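PDB 3WJ9: eukaryotic translation initiation factor 2A from Schizosaccharomyces pombe, which probably directs the binding of initiator methionyl-tRNA to 40S ribosomal subunits early in the translation of a small number of specific mRNAs. Local coordinates for residues 365-370 against 385-390; 60-65 against 407-412; 182-187 against 213-218. All blocks are in the same frame, centred on the assembly; numbering follows the deposited sequence.

Contact 1: 365-370 against 385-390; sequences SQFLLT and IWHITG
Trp386 reaches across from strand 385-387 to strand 367-370 and is fixed there by its indole nitrogen. Trp386 NE1 donates to Thr370 OG1 at 2.7 Å, nearly straight at 169°, with the oxygen in the ring plane. The two side chains cross at about a right angle, and CG2 of Thr370 comes to 3.3 Å from Trp386 NE1, so both branches of the threonine meet the nitrogen end of the indole. Its OG1 also has a weak bond to the carbonyl of Lys384. With CG swung beside its own backbone N (chi1 -43°), Trp386 runs along Leu368 O, which accepts the tryptophan's backbone N-H and also sits at the indole edge, 3.1 Å from CD1. Leu368 N returns a bond to Trp386 O at 2.7 Å, completing the hydrogen-bonded antiparallel pair.

Leu368 lies on the same face of the sheet as Trp386, their CB atoms 4.1 Å apart. Its side chain packs on Ile338 of strand 335-340 and on Cys359. Ile388, just past the strand end, lies against backbone carbonyls, its CB 3.2 Å from Gln366 O and its CD1 3.8 Å from Ser365 O; its apolar neighbours are Ile338 and Phe361.

The other face belongs to Leu369 and Ile385, whose CG and CG1 are 4.3 Å apart. The side chains of Phe367 and His387 run side by side, their rings meeting obliquely, planes 79° apart, while His387 ND1 bonds to Ala391 O.

All this joins the second and third strands of a four-stranded antiparallel blade within WD repeat 4, one face packed on the neighbouring blade, as is typical of a WD-type beta-propeller, the part of the longer protein that this chain holds.

Contact 2: 60-65 against 407-412; sequences NDTESG and RPRPLN
Arg407 and Glu63 meet in a single-point salt bridge: NH1 of the arginine donates to OE2 of the glutamate at 3.2 Å, with 149° at the hydrogen. The oxygen lies at the edge of the guanidinium, near its plane, but the nitrogen approaches OE2 on the syn side from well out of the carboxylate plane. The two flat groups are turned 63° apart, so this is not a paired, two-bond bridge.

Arg407 starts extended, CG anti to the backbone N (chi1 176°), then bends at chi3, which turns the guanidinium toward the glutamate. At that bend Arg407 CD rests on Thr62, 3.6 Å from its OG1. Glu63 in turn is kinked at chi2 to bring its carboxylate round to the arginine.

Arg409 folds back through bends at chi2 and chi3 and lays its guanidinium over a face of that of Arg407, its CZ 3.8 Å above the plane. The nearby carboxylate is likely to ease this pairing of charges: Glu63 OE1 is 4.1 Å from Arg409 NH2, although no N-H points at it. A long, weak ion pair links Glu63 OE2 to Lys4 as well.

The 60-65 side is a tight turn leading from strand 57-61 to strand 67-71, closed by Gly65 N to Asp61 O at 2.6 Å. Thr62 OG1 bonds to Gly46 O and Thr62 O to Gln6 NE2. Arg407 follows directly on strand 401-406 and shares backbone bonding with Gln6 of strand 6-11, while Tyr42 of strand 37-42 packs against both Thr62 and Arg407.

Contact 3: 182-187 against 213-218; sequences AVFIPE and FKADKV
The carbonyl oxygen of Ala215 accepts a weak hydrogen bond from Glu187 N, long at 3.4 Å and bent to 134°, and CB of Glu187 lies alongside the same oxygen at 3.3 Å. The contact belongs to the beta-propeller: the segment 182-187 ends the second strand of one four-stranded blade, and 213-218 is the link that leaves that blade's last strand for strand 220-222.

Phe184 has the largest share of the buried surface. Its CG stands anti to the backbone N (chi1 176°), which sends the ring under the link, where Val218 covers one face and the carbonyls of Ala215 and Asp216 lie at the edge. Phe220, Ala193 and Val195 also touch the ring. A serine in place of Phe184 would probably leave Val218 without its apolar floor and open a gap beneath the link.

Farther out, the exposed Glu187 and Asp216 point the same way, OE2 and OD1 3.9 Å apart, a closeness of like charges that solvent would probably screen. Inside, CB of Val218 sits 3.6 Å from the centroid of the Phe184 ring, only 8° off its normal, in a CH-pi contact.

In the fold
Contacts 1 and 2 share one side of the propeller, their centres 19 Å apart and their nearest atoms about 7 Å; contact 3 lies across the chain's centre, with centres 39 Å from contact 1 and 38 Å from contact 2. Contact 2 joins the C-terminal residues to a turn in an early blade, so the other two are nested inside the loop it closes, contact 3 before contact 1. Ser5 touches Phe367 of contact 1, while Lys4 and Gln6 meet contact 2. Pro363, just ahead of contact 1, touches Arg409. Contact 1 lies within one blade, contact 3 packs a blade against the link to the next strand, and contact 2 joins parts far apart in sequence.

Contact 1: 365-370 against 385-390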
ATOM      1  N   SER A 365      -2.430   3.875 -17.091  1.00 51.66           N
ATOM      2  CA  SER A 365      -1.041   3.531 -17.412  1.00 34.90           C
ATOM      3  C   SER A 365      -0.434   4.395 -18.516  1.00 41.25           C
ATOM      4  O   SER A 365       0.627   4.067 -19.050  1.00 46.30           O
ATOM      5  CB  SER A 365      -0.931   2.057 -17.818  1.00 39.64           C
ATOM      6  OG  SER A 365      -1.668   1.222 -16.945  1.00 53.14           O
ATOM      7  N   GLN A 366      -1.096   5.494 -18.857  1.00 44.30           N
ATOM      8  CA  GLN A 366      -0.630   6.332 -19.953  1.00 42.76           C
ATOM      9  C   GLN A 366       0.188   7.514 -19.464  1.00 47.67           C
ATOM     10  O   GLN A 366       1.039   8.028 -20.188  1.00 46.08           O
ATOM     11  CB  GLN A 366      -1.810   6.826 -20.787  1.00 41.40           C
ATOM     12  CG  GLN A 366      -2.625   5.701 -21.396  1.00 47.51           C
ATOM     13  CD  GLN A 366      -1.754   4.672 -22.090  1.00 44.34           C
ATOM     14  OE1 GLN A 366      -0.855   5.018 -22.857  1.00 51.52           O
ATOM     15  NE2 GLN A 366      -2.010   3.400 -21.813  1.00 52.53           N
ATOM     16  N   PHE A 367      -0.069   7.951 -18.238  1.00 42.89           N
ATOM     17  CA  PHE A 367       0.669   9.078 -17.691  1.00 32.61           C
ATOM     18  C   PHE A 367       1.525   8.639 -16.511  1.00 33.45           C
ATOM     19  O   PHE A 367       1.478   7.481 -16.091  1.00 42.27           O
ATOM     20  CB  PHE A 367      -0.285  10.199 -17.274  1.00 42.56           C
ATOM     21  CG  PHE A 367      -1.247  10.619 -18.355  1.00 48.83           C
ATOM     22  CD1 PHE A 367      -0.886  10.561 -19.694  1.00 52.55           C
ATOM     23  CD2 PHE A 367      -2.509  11.080 -18.030  1.00 60.42           C
ATOM     24  CE1 PHE A 367      -1.767  10.955 -20.682  1.00 59.89           C
ATOM     25  CE2 PHE A 367      -3.394  11.471 -19.014  1.00 74.92           C
ATOM     26  CZ  PHE A 367      -3.024  11.410 -20.340  1.00 85.17           C
ATOM     27  N   LEU A 368       2.312   9.570 -15.984  1.00 36.58           N
ATOM     28  CA  LEU A 368       3.201   9.271 -14.874  1.00 29.90           C
ATOM     29  C   LEU A 368       3.348  10.489 -13.976  1.00 34.03           C
ATOM     30  O   LEU A 368       3.686  11.574 -14.442  1.00 52.09           O
ATOM     31  CB  LEU A 368       4.568   8.819 -15.390  1.00 27.59           C
ATOM     32  CG  LEU A 368       5.585   8.381 -14.338  1.00 43.47           C
ATOM     33  CD1 LEU A 368       5.063   7.157 -13.607  1.00 62.79           C
ATOM     34  CD2 LEU A 368       6.930   8.086 -14.981  1.00 47.41           C
ATOM     35  N   LEU A 369       3.084  10.306 -12.687  1.00 31.66           N
ATOM     36  CA  LEU A 369       3.234  11.387 -11.722  1.00 28.94           C
ATOM     37  C   LEU A 369       4.536  11.207 -10.951  1.00 28.77           C
ATOM     38  O   LEU A 369       4.911  10.086 -10.606  1.00 46.42           O
ATOM     39  CB  LEU A 369       2.035  11.430 -10.764  1.00 39.28           C
ATOM     40  CG  LEU A 369       1.824  12.656  -9.865  1.00 35.53           C
ATOM     41  CD1 LEU A 369       0.357  12.781  -9.484  1.00 36.50           C
ATOM     42  CD2 LEU A 369       2.678  12.597  -8.606  1.00 38.11           C
ATOM     43  N   THR A 370       5.234  12.310 -10.707  1.00 35.23           N
ATOM     44  CA  THR A 370       6.381  12.308  -9.809  1.00 26.00           C
ATOM     45  C   THR A 370       6.253  13.490  -8.860  1.00 33.61           C
ATOM     46  O   THR A 370       5.651  14.506  -9.204  1.00 40.98           O
ATOM     47  CB  THR A 370       7.727  12.387 -10.566  1.00 26.85           C
ATOM     48  OG1 THR A 370       7.805  13.614 -11.301  1.00 39.96           O
ATOM     49  CG2 THR A 370       7.886  11.211 -11.520  1.00 20.47           C
ATOM     50  N   ILE A 385       3.606  15.861 -13.782  1.00 27.75           N
ATOM     51  CA  ILE A 385       2.930  14.773 -14.482  1.00 31.49           C
ATOM     52  C   ILE A 385       3.562  14.582 -15.860  1.00 31.18           C
ATOM     53  O   ILE A 385       3.733  15.543 -16.608  1.00 43.18           O
ATOM     54  CB  ILE A 385       1.410  15.031 -14.635  1.00 25.39           C
ATOM     55  CG1 ILE A 385       0.705  14.974 -13.277  1.00 28.50           C
ATOM     56  CG2 ILE A 385       0.782  14.011 -15.565  1.00 38.86           C
ATOM     57  CD1 ILE A 385       0.684  16.286 -12.525  1.00 31.56           C
ATOM     58  N   TRP A 386       3.915  13.342 -16.186  1.00 35.74           N
ATOM     59  CA  TRP A 386       4.613  13.036 -17.432  1.00 32.80           C
ATOM     60  C   TRP A 386       3.769  12.161 -18.342  1.00 30.22           C
ATOM     61  O   TRP A 386       2.955  11.373 -17.865  1.00 40.26           O
ATOM     62  CB  TRP A 386       5.937  12.308 -17.165  1.00 37.30           C
ATOM     63  CG  TRP A 386       6.770  12.835 -16.038  1.00 27.36           C
ATOM     64  CD1 TRP A 386       6.458  12.827 -14.709  1.00 29.45           C
ATOM     65  CD2 TRP A 386       8.083  13.399 -16.136  1.00 50.18           C
ATOM     66  NE1 TRP A 386       7.482  13.377 -13.978  1.00 42.12           N
ATOM     67  CE2 TRP A 386       8.495  13.734 -14.831  1.00 52.29           C
ATOM     68  CE3 TRP A 386       8.947  13.667 -17.202  1.00 55.60           C
ATOM     69  CZ2 TRP A 386       9.730  14.315 -14.563  1.00 62.86           C
ATOM     70  CZ3 TRP A 386      10.171  14.249 -16.935  1.00 51.49           C
ATOM     71  CH2 TRP A 386      10.552  14.567 -15.626  1.00 63.78           C
ATOM     72  N   HIS A 387       3.973  12.278 -19.650  1.00 37.03           N
ATOM     73  CA  HIS A 387       3.433  11.283 -20.567  1.00 35.14           C
ATOM     74  C   HIS A 387       4.244  10.003 -20.441  1.00 43.58           C
ATOM     75  O   HIS A 387       5.304   9.995 -19.819  1.00 42.07           O
ATOM     76  CB  HIS A 387       3.455  11.781 -22.010  1.00 49.55           C
ATOM     77  CG  HIS A 387       2.515  12.915 -22.269  1.00 48.20           C
ATOM     78  ND1 HIS A 387       2.831  14.226 -21.981  1.00 61.07           N
ATOM     79  CD2 HIS A 387       1.259  12.934 -22.776  1.00 47.07           C
ATOM     80  CE1 HIS A 387       1.815  15.003 -22.309  1.00 56.64           C
ATOM     81  NE2 HIS A 387       0.849  14.244 -22.792  1.00 63.79           N
ATOM     82  N   ILE A 388       3.755   8.921 -21.037  1.00 47.43           N
ATOM     83  CA  ILE A 388       4.491   7.663 -21.019  1.00 45.20           C
ATOM     84  C   ILE A 388       5.626   7.724 -22.037  1.00 60.32           C
ATOM     85  O   ILE A 388       6.511   6.865 -22.059  1.00 62.04           O
ATOM     86  CB  ILE A 388       3.573   6.458 -21.320  1.00 45.14           C
ATOM     87  CG1 ILE A 388       4.142   5.182 -20.694  1.00 53.31           C
ATOM     88  CG2 ILE A 388       3.348   6.304 -22.818  1.00 64.54           C
ATOM     89  CD1 ILE A 388       4.222   5.239 -19.189  1.00 47.17           C
ATOM     90  N   THR A 389       5.594   8.758 -22.872  1.00 61.32           N
ATOM     91  CA  THR A 389       6.608   8.963 -23.896  1.00 52.83           C
ATOM     92  C   THR A 389       7.797   9.748 -23.349  1.00 59.49           C
ATOM     93  O   THR A 389       8.937   9.512 -23.739  1.00 58.14           O
ATOM     94  CB  THR A 389       6.034   9.708 -25.117  1.00 59.08           C
ATOM     95  OG1 THR A 389       5.778  11.075 -24.770  1.00 54.51           O
ATOM     96  CG2 THR A 389       4.739   9.053 -25.579  1.00 57.21           C
ATOM     97  N   GLY A 390       7.525  10.684 -22.444  1.00 48.12           N
ATOM     98  CA  GLY A 390       8.567  11.514 -21.867  1.00 34.14           C
ATOM     99  C   GLY A 390       8.171  12.977 -21.816  1.00 38.84           C
ATOM    100  O   GLY A 390       8.738  13.759 -21.051  1.00 46.96           O
TER

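Contact 2: 60-65 against 407-412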
ATOM      1  N   ASN A  60     -15.368  13.324   1.023  1.00 43.73           N
ATOM      2  CA  ASN A  60     -15.961  13.989  -0.132  1.00 54.18           C
ATOM      3  C   ASN A  60     -16.265  13.033  -1.283  1.00 44.74           C
ATOM      4  O   ASN A  60     -15.814  11.888  -1.291  1.00 48.14           O
ATOM      5  CB  ASN A  60     -15.037  15.102  -0.631  1.00 51.04           C
ATOM      6  CG  ASN A  60     -14.760  16.152   0.426  1.00 49.44           C
ATOM      7  OD1 ASN A  60     -13.820  16.028   1.209  1.00 56.54           O
ATOM      8  ND2 ASN A  60     -15.577  17.198   0.450  1.00 52.16           N
ATOM      9  N   ASP A  61     -17.041  13.516  -2.250  1.00 44.06           N
ATOM     10  CA  ASP A  61     -17.302  12.785  -3.487  1.00 52.10           C
ATOM     11  C   ASP A  61     -16.334  13.258  -4.565  1.00 51.80           C
ATOM     12  O   ASP A  61     -16.334  14.429  -4.934  1.00 57.54           O
ATOM     13  CB  ASP A  61     -18.751  12.983  -3.941  1.00 42.11           C
ATOM     14  CG  ASP A  61     -19.038  12.341  -5.286  1.00 46.80           C
ATOM     15  OD1 ASP A  61     -18.417  11.304  -5.603  1.00 63.81           O
ATOM     16  OD2 ASP A  61     -19.885  12.879  -6.029  1.00 65.29           O
ATOM     17  N   THR A  62     -15.517  12.344  -5.075  1.00 49.24           N
ATOM     18  CA  THR A  62     -14.448  12.700  -6.006  1.00 48.41           C
ATOM     19  C   THR A  62     -14.945  13.226  -7.352  1.00 54.59           C
ATOM     20  O   THR A  62     -14.152  13.697  -8.168  1.00 68.76           O
ATOM     21  CB  THR A  62     -13.525  11.498  -6.269  1.00 39.44           C
ATOM     22  OG1 THR A  62     -14.250  10.477  -6.967  1.00 49.10           O
ATOM     23  CG2 THR A  62     -12.997  10.941  -4.960  1.00 35.35           C
ATOM     24  N   GLU A  63     -16.250  13.141  -7.586  1.00 57.45           N
ATOM     25  CA  GLU A  63     -16.828  13.639  -8.827  1.00 60.72           C
ATOM     26  C   GLU A  63     -17.220  15.106  -8.700  1.00 56.07           C
ATOM     27  O   GLU A  63     -16.838  15.935  -9.527  1.00 54.06           O
ATOM     28  CB  GLU A  63     -18.044  12.803  -9.231  1.00 59.33           C
ATOM     29  CG  GLU A  63     -17.987  12.298 -10.662  1.00 57.92           C
ATOM     30  CD  GLU A  63     -16.783  11.413 -10.914  1.00 67.97           C
ATOM     31  OE1 GLU A  63     -16.810  10.235 -10.500  1.00 72.97           O
ATOM     32  OE2 GLU A  63     -15.802  11.901 -11.512  1.00 63.55           O
ATOM     33  N   SER A  64     -17.974  15.427  -7.654  1.00 48.44           N
ATOM     34  CA  SER A  64     -18.453  16.787  -7.453  1.00 45.13           C
ATOM     35  C   SER A  64     -17.591  17.559  -6.458  1.00 61.67           C
ATOM     36  O   SER A  64     -17.528  18.785  -6.504  1.00 68.05           O
ATOM     37  CB  SER A  64     -19.909  16.769  -6.980  1.00 55.49           C
ATOM     38  OG  SER A  64     -20.053  16.012  -5.793  1.00 54.18           O
ATOM     39  N   GLY A  65     -16.915  16.837  -5.573  1.00 53.34           N
ATOM     40  CA  GLY A  65     -16.148  17.460  -4.511  1.00 42.71           C
ATOM     41  C   GLY A  65     -17.028  17.679  -3.299  1.00 47.74           C
ATOM     42  O   GLY A  65     -16.583  18.196  -2.275  1.00 55.89           O
ATOM     43  N   ARG A 407      -6.172   9.618  -8.326  1.00 44.14           N
ATOM     44  CA  ARG A 407      -7.427   9.017  -7.904  1.00 34.60           C
ATOM     45  C   ARG A 407      -7.592   7.691  -8.634  1.00 42.82           C
ATOM     46  O   ARG A 407      -7.818   7.675  -9.845  1.00 56.38           O
ATOM     47  CB  ARG A 407      -8.607   9.941  -8.193  1.00 37.32           C
ATOM     48  CG  ARG A 407      -9.952   9.334  -7.852  1.00 44.01           C
ATOM     49  CD  ARG A 407     -11.074  10.064  -8.558  1.00 47.50           C
ATOM     50  NE  ARG A 407     -10.926  10.012 -10.008  1.00 56.21           N
ATOM     51  CZ  ARG A 407     -11.829  10.475 -10.865  1.00 51.20           C
ATOM     52  NH1 ARG A 407     -12.950  11.021 -10.417  1.00 51.60           N
ATOM     53  NH2 ARG A 407     -11.615  10.386 -12.171  1.00 64.83           N
ATOM     54  N   PRO A 408      -7.477   6.573  -7.901  1.00 43.26           N
ATOM     55  CA  PRO A 408      -7.470   5.233  -8.502  1.00 38.97           C
ATOM     56  C   PRO A 408      -8.806   4.842  -9.130  1.00 40.48           C
ATOM     57  O   PRO A 408      -9.852   5.022  -8.510  1.00 54.15           O
ATOM     58  CB  PRO A 408      -7.150   4.323  -7.314  1.00 33.10           C
ATOM     59  CG  PRO A 408      -7.652   5.069  -6.129  1.00 25.77           C
ATOM     60  CD  PRO A 408      -7.406   6.518  -6.431  1.00 31.91           C
ATOM     61  N   ARG A 409      -8.761   4.318 -10.352  1.00 43.06           N
ATOM     62  CA  ARG A 409      -9.959   3.823 -11.025  1.00 51.30           C
ATOM     63  C   ARG A 409      -9.766   2.356 -11.397  1.00 55.26           C
ATOM     64  O   ARG A 409      -8.662   1.947 -11.752  1.00 60.77           O
ATOM     65  CB  ARG A 409     -10.270   4.645 -12.279  1.00 65.27           C
ATOM     66  CG  ARG A 409     -10.138   6.156 -12.119  1.00 55.70           C
ATOM     67  CD  ARG A 409     -10.947   6.698 -10.951  1.00 69.85           C
ATOM     68  NE  ARG A 409     -12.388   6.592 -11.153  1.00 69.83           N
ATOM     69  CZ  ARG A 409     -13.289   6.904 -10.227  1.00 54.02           C
ATOM     70  NH1 ARG A 409     -12.896   7.337  -9.037  1.00 58.51           N
ATOM     71  NH2 ARG A 409     -14.583   6.783 -10.488  1.00 72.33           N
ATOM     72  N   PRO A 410     -10.846   1.559 -11.325  1.00 66.12           N
ATOM     73  CA  PRO A 410     -10.782   0.124 -11.614  1.00 67.88           C
ATOM     74  C   PRO A 410     -11.226  -0.250 -13.030  1.00 78.78           C
ATOM     75  O   PRO A 410     -12.326   0.110 -13.452  1.00 81.97           O
ATOM     76  CB  PRO A 410     -11.746  -0.471 -10.585  1.00 80.51           C
ATOM     77  CG  PRO A 410     -12.728   0.658 -10.271  1.00 81.98           C
ATOM     78  CD  PRO A 410     -12.182   1.948 -10.846  1.00 61.40           C
ATOM     79  N   LEU A 411     -10.367  -0.983 -13.735  1.00 87.83           N
ATOM     80  CA  LEU A 411     -10.679  -1.527 -15.056  1.00 86.87           C
ATOM     81  C   LEU A 411     -11.166  -0.462 -16.033  1.00101.42           C
ATOM     82  O   LEU A 411     -12.234  -0.602 -16.636  1.00100.67           O
ATOM     83  CB  LEU A 411     -11.737  -2.630 -14.946  1.00 80.45           C
ATOM     84  CG  LEU A 411     -11.307  -4.047 -14.564  1.00 94.68           C
ATOM     85  CD1 LEU A 411     -11.518  -4.273 -13.077  1.00 86.85           C
ATOM     86  CD2 LEU A 411     -12.086  -5.067 -15.375  1.00 88.06           C
ATOM     87  N   ASN A 412     -10.393   0.608 -16.177  1.00116.15           N
ATOM     88  CA  ASN A 412     -10.758   1.673 -17.100  1.00115.56           C
ATOM     89  C   ASN A 412     -10.589   1.216 -18.546  1.00 91.48           C
ATOM     90  O   ASN A 412     -11.569   1.044 -19.268  1.00 84.67           O
ATOM     91  CB  ASN A 412      -9.915   2.921 -16.826  1.00115.97           C
ATOM     92  CG  ASN A 412     -10.422   4.152 -17.563  1.00122.11           C
ATOM     93  OD1 ASN A 412     -11.132   4.051 -18.563  1.00125.38           O
ATOM     94  ND2 ASN A 412     -10.068   5.330 -17.056  1.00105.09           N
TER

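Contact 3: 182-187 against 213-218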
ATOM      1  N   ALA A 182      -2.316 -15.792   5.439  1.00 59.17           N
ATOM      2  CA  ALA A 182      -0.907 -16.151   5.567  1.00 52.68           C
ATOM      3  C   ALA A 182      -0.353 -15.548   6.854  1.00 56.52           C
ATOM      4  O   ALA A 182      -0.550 -14.361   7.116  1.00 62.12           O
ATOM      5  CB  ALA A 182      -0.121 -15.668   4.369  1.00 57.43           C
ATOM      6  N   VAL A 183       0.327 -16.364   7.658  1.00 61.68           N
ATOM      7  CA  VAL A 183       0.738 -15.961   9.006  1.00 67.34           C
ATOM      8  C   VAL A 183       2.222 -16.281   9.267  1.00 60.92           C
ATOM      9  O   VAL A 183       2.811 -17.106   8.569  1.00 62.56           O
ATOM     10  CB  VAL A 183      -0.148 -16.654  10.075  1.00 78.28           C
ATOM     11  CG1 VAL A 183      -0.023 -15.965  11.415  1.00 77.85           C
ATOM     12  CG2 VAL A 183      -1.609 -16.663   9.642  1.00 95.64           C
ATOM     13  N   PHE A 184       2.823 -15.628  10.262  1.00 61.22           N
ATOM     14  CA  PHE A 184       4.243 -15.819  10.573  1.00 69.04           C
ATOM     15  C   PHE A 184       4.531 -15.896  12.076  1.00 83.15           C
ATOM     16  O   PHE A 184       3.913 -15.196  12.876  1.00 73.71           O
ATOM     17  CB  PHE A 184       5.069 -14.692   9.946  1.00 81.07           C
ATOM     18  CG  PHE A 184       6.535 -14.749  10.281  1.00 82.49           C
ATOM     19  CD1 PHE A 184       7.373 -15.633   9.626  1.00 78.58           C
ATOM     20  CD2 PHE A 184       7.075 -13.909  11.239  1.00 85.21           C
ATOM     21  CE1 PHE A 184       8.719 -15.687   9.925  1.00 81.98           C
ATOM     22  CE2 PHE A 184       8.422 -13.959  11.542  1.00 88.60           C
ATOM     23  CZ  PHE A 184       9.245 -14.847  10.884  1.00 91.06           C
ATOM     24  N   ILE A 185       5.489 -16.745  12.446  1.00 90.92           N
ATOM     25  CA  ILE A 185       5.878 -16.948  13.842  1.00 83.93           C
ATOM     26  C   ILE A 185       7.360 -16.635  14.043  1.00 84.46           C
ATOM     27  O   ILE A 185       8.210 -17.262  13.422  1.00 71.47           O
ATOM     28  CB  ILE A 185       5.603 -18.402  14.301  1.00 75.28           C
ATOM     29  CG1 ILE A 185       4.140 -18.785  14.054  1.00 77.63           C
ATOM     30  CG2 ILE A 185       5.993 -18.599  15.762  1.00 68.89           C
ATOM     31  CD1 ILE A 185       3.914 -19.538  12.758  1.00 68.48           C
ATOM     32  N   PRO A 186       7.674 -15.670  14.923  1.00 96.46           N
ATOM     33  CA  PRO A 186       9.060 -15.220  15.098  1.00 99.02           C
ATOM     34  C   PRO A 186       9.920 -16.259  15.812  1.00 94.27           C
ATOM     35  O   PRO A 186       9.390 -17.108  16.527  1.00 88.59           O
ATOM     36  CB  PRO A 186       8.908 -13.957  15.945  1.00 93.20           C
ATOM     37  CG  PRO A 186       7.693 -14.215  16.757  1.00102.54           C
ATOM     38  CD  PRO A 186       6.764 -15.017  15.878  1.00101.97           C
ATOM     39  N   GLU A 187      11.234 -16.178  15.616  1.00 86.16           N
ATOM     40  CA  GLU A 187      12.175 -17.150  16.169  1.00 73.71           C
ATOM     41  C   GLU A 187      12.227 -17.124  17.693  1.00 87.19           C
ATOM     42  O   GLU A 187      12.348 -16.061  18.301  1.00 88.60           O
ATOM     43  CB  GLU A 187      13.580 -16.903  15.611  1.00 71.24           C
ATOM     44  CG  GLU A 187      14.675 -17.699  16.307  1.00 77.84           C
ATOM     45  CD  GLU A 187      16.044 -17.057  16.176  1.00 79.72           C
ATOM     46  OE1 GLU A 187      16.756 -17.351  15.193  1.00 79.95           O
ATOM     47  OE2 GLU A 187      16.404 -16.251  17.059  1.00 79.50           O
ATOM     48  N   PHE A 213      14.895 -20.236   9.420  1.00 93.47           N
ATOM     49  CA  PHE A 213      15.948 -20.050  10.415  1.00 89.27           C
ATOM     50  C   PHE A 213      16.597 -18.685  10.324  1.00 99.13           C
ATOM     51  O   PHE A 213      16.578 -18.048   9.269  1.00107.81           O
ATOM     52  CB  PHE A 213      17.022 -21.122  10.256  1.00 93.18           C
ATOM     53  CG  PHE A 213      16.469 -22.484  10.066  1.00 84.48           C
ATOM     54  CD1 PHE A 213      16.427 -23.366  11.123  1.00 74.32           C
ATOM     55  CD2 PHE A 213      15.977 -22.886   8.833  1.00 77.20           C
ATOM     56  CE1 PHE A 213      15.911 -24.612  10.955  1.00 77.19           C
ATOM     57  CE2 PHE A 213      15.459 -24.128   8.672  1.00 73.69           C
ATOM     58  CZ  PHE A 213      15.424 -24.985   9.735  1.00 76.24           C
ATOM     59  N   LYS A 214      17.180 -18.253  11.439  1.00 90.57           N
ATOM     60  CA  LYS A 214      17.780 -16.931  11.543  1.00104.62           C
ATOM     61  C   LYS A 214      16.780 -15.882  11.083  1.00105.30           C
ATOM     62  O   LYS A 214      17.142 -14.920  10.411  1.00 91.88           O
ATOM     63  CB  LYS A 214      19.067 -16.852  10.721  1.00105.96           C
ATOM     64  CG  LYS A 214      20.206 -17.691  11.273  1.00 89.94           C
ATOM     65  CD  LYS A 214      21.306 -17.874  10.245  1.00 97.64           C
ATOM     66  CE  LYS A 214      21.902 -16.541   9.830  1.00 93.22           C
ATOM     67  NZ  LYS A 214      22.975 -16.721   8.816  1.00 81.08           N
ATOM     68  N   ALA A 215      15.515 -16.087  11.430  1.00 99.94           N
ATOM     69  CA  ALA A 215      14.452 -15.208  10.962  1.00 89.95           C
ATOM     70  C   ALA A 215      13.687 -14.584  12.120  1.00 77.75           C
ATOM     71  O   ALA A 215      12.921 -15.255  12.812  1.00 69.48           O
ATOM     72  CB  ALA A 215      13.506 -15.967  10.049  1.00 88.48           C
ATOM     73  N   ASP A 216      13.909 -13.292  12.327  1.00 95.12           N
ATOM     74  CA  ASP A 216      13.196 -12.547  13.353  1.00 74.15           C
ATOM     75  C   ASP A 216      12.008 -11.827  12.732  1.00 84.34           C
ATOM     76  O   ASP A 216      11.000 -11.575  13.391  1.00 92.11           O
ATOM     77  CB  ASP A 216      14.127 -11.545  14.036  1.00 82.49           C
ATOM     78  CG  ASP A 216      15.520 -12.103  14.257  1.00 86.84           C
ATOM     79  OD1 ASP A 216      15.636 -13.277  14.667  1.00100.94           O
ATOM     80  OD2 ASP A 216      16.499 -11.366  14.015  1.00 79.31           O
ATOM     81  N   LYS A 217      12.141 -11.504  11.449  1.00 67.44           N
ATOM     82  CA  LYS A 217      11.126 -10.747  10.726  1.00 43.33           C
ATOM     83  C   LYS A 217      10.660 -11.481   9.476  1.00 60.38           C
ATOM     84  O   LYS A 217      11.139 -12.574   9.168  1.00 66.22           O
ATOM     85  CB  LYS A 217      11.665  -9.369  10.337  1.00 79.09           C
ATOM     86  CG  LYS A 217      12.212  -8.552  11.494  1.00 78.84           C
ATOM     87  CD  LYS A 217      11.153  -8.296  12.549  1.00 59.83           C
ATOM     88  CE  LYS A 217      11.588  -7.192  13.499  1.00 59.61           C
ATOM     89  NZ  LYS A 217      12.924  -7.459  14.100  1.00 55.40           N
ATOM     90  N   VAL A 218       9.731 -10.864   8.752  1.00 61.85           N
ATOM     91  CA  VAL A 218       9.202 -11.438   7.521  1.00 65.45           C
ATOM     92  C   VAL A 218       8.518 -10.354   6.686  1.00 65.21           C
ATOM     93  O   VAL A 218       8.275  -9.249   7.172  1.00 65.58           O
ATOM     94  CB  VAL A 218       8.202 -12.581   7.819  1.00 64.54           C
ATOM     95  CG1 VAL A 218       6.812 -12.021   8.074  1.00 64.21           C
ATOM     96  CG2 VAL A 218       8.179 -13.591   6.682  1.00 62.41           C
TER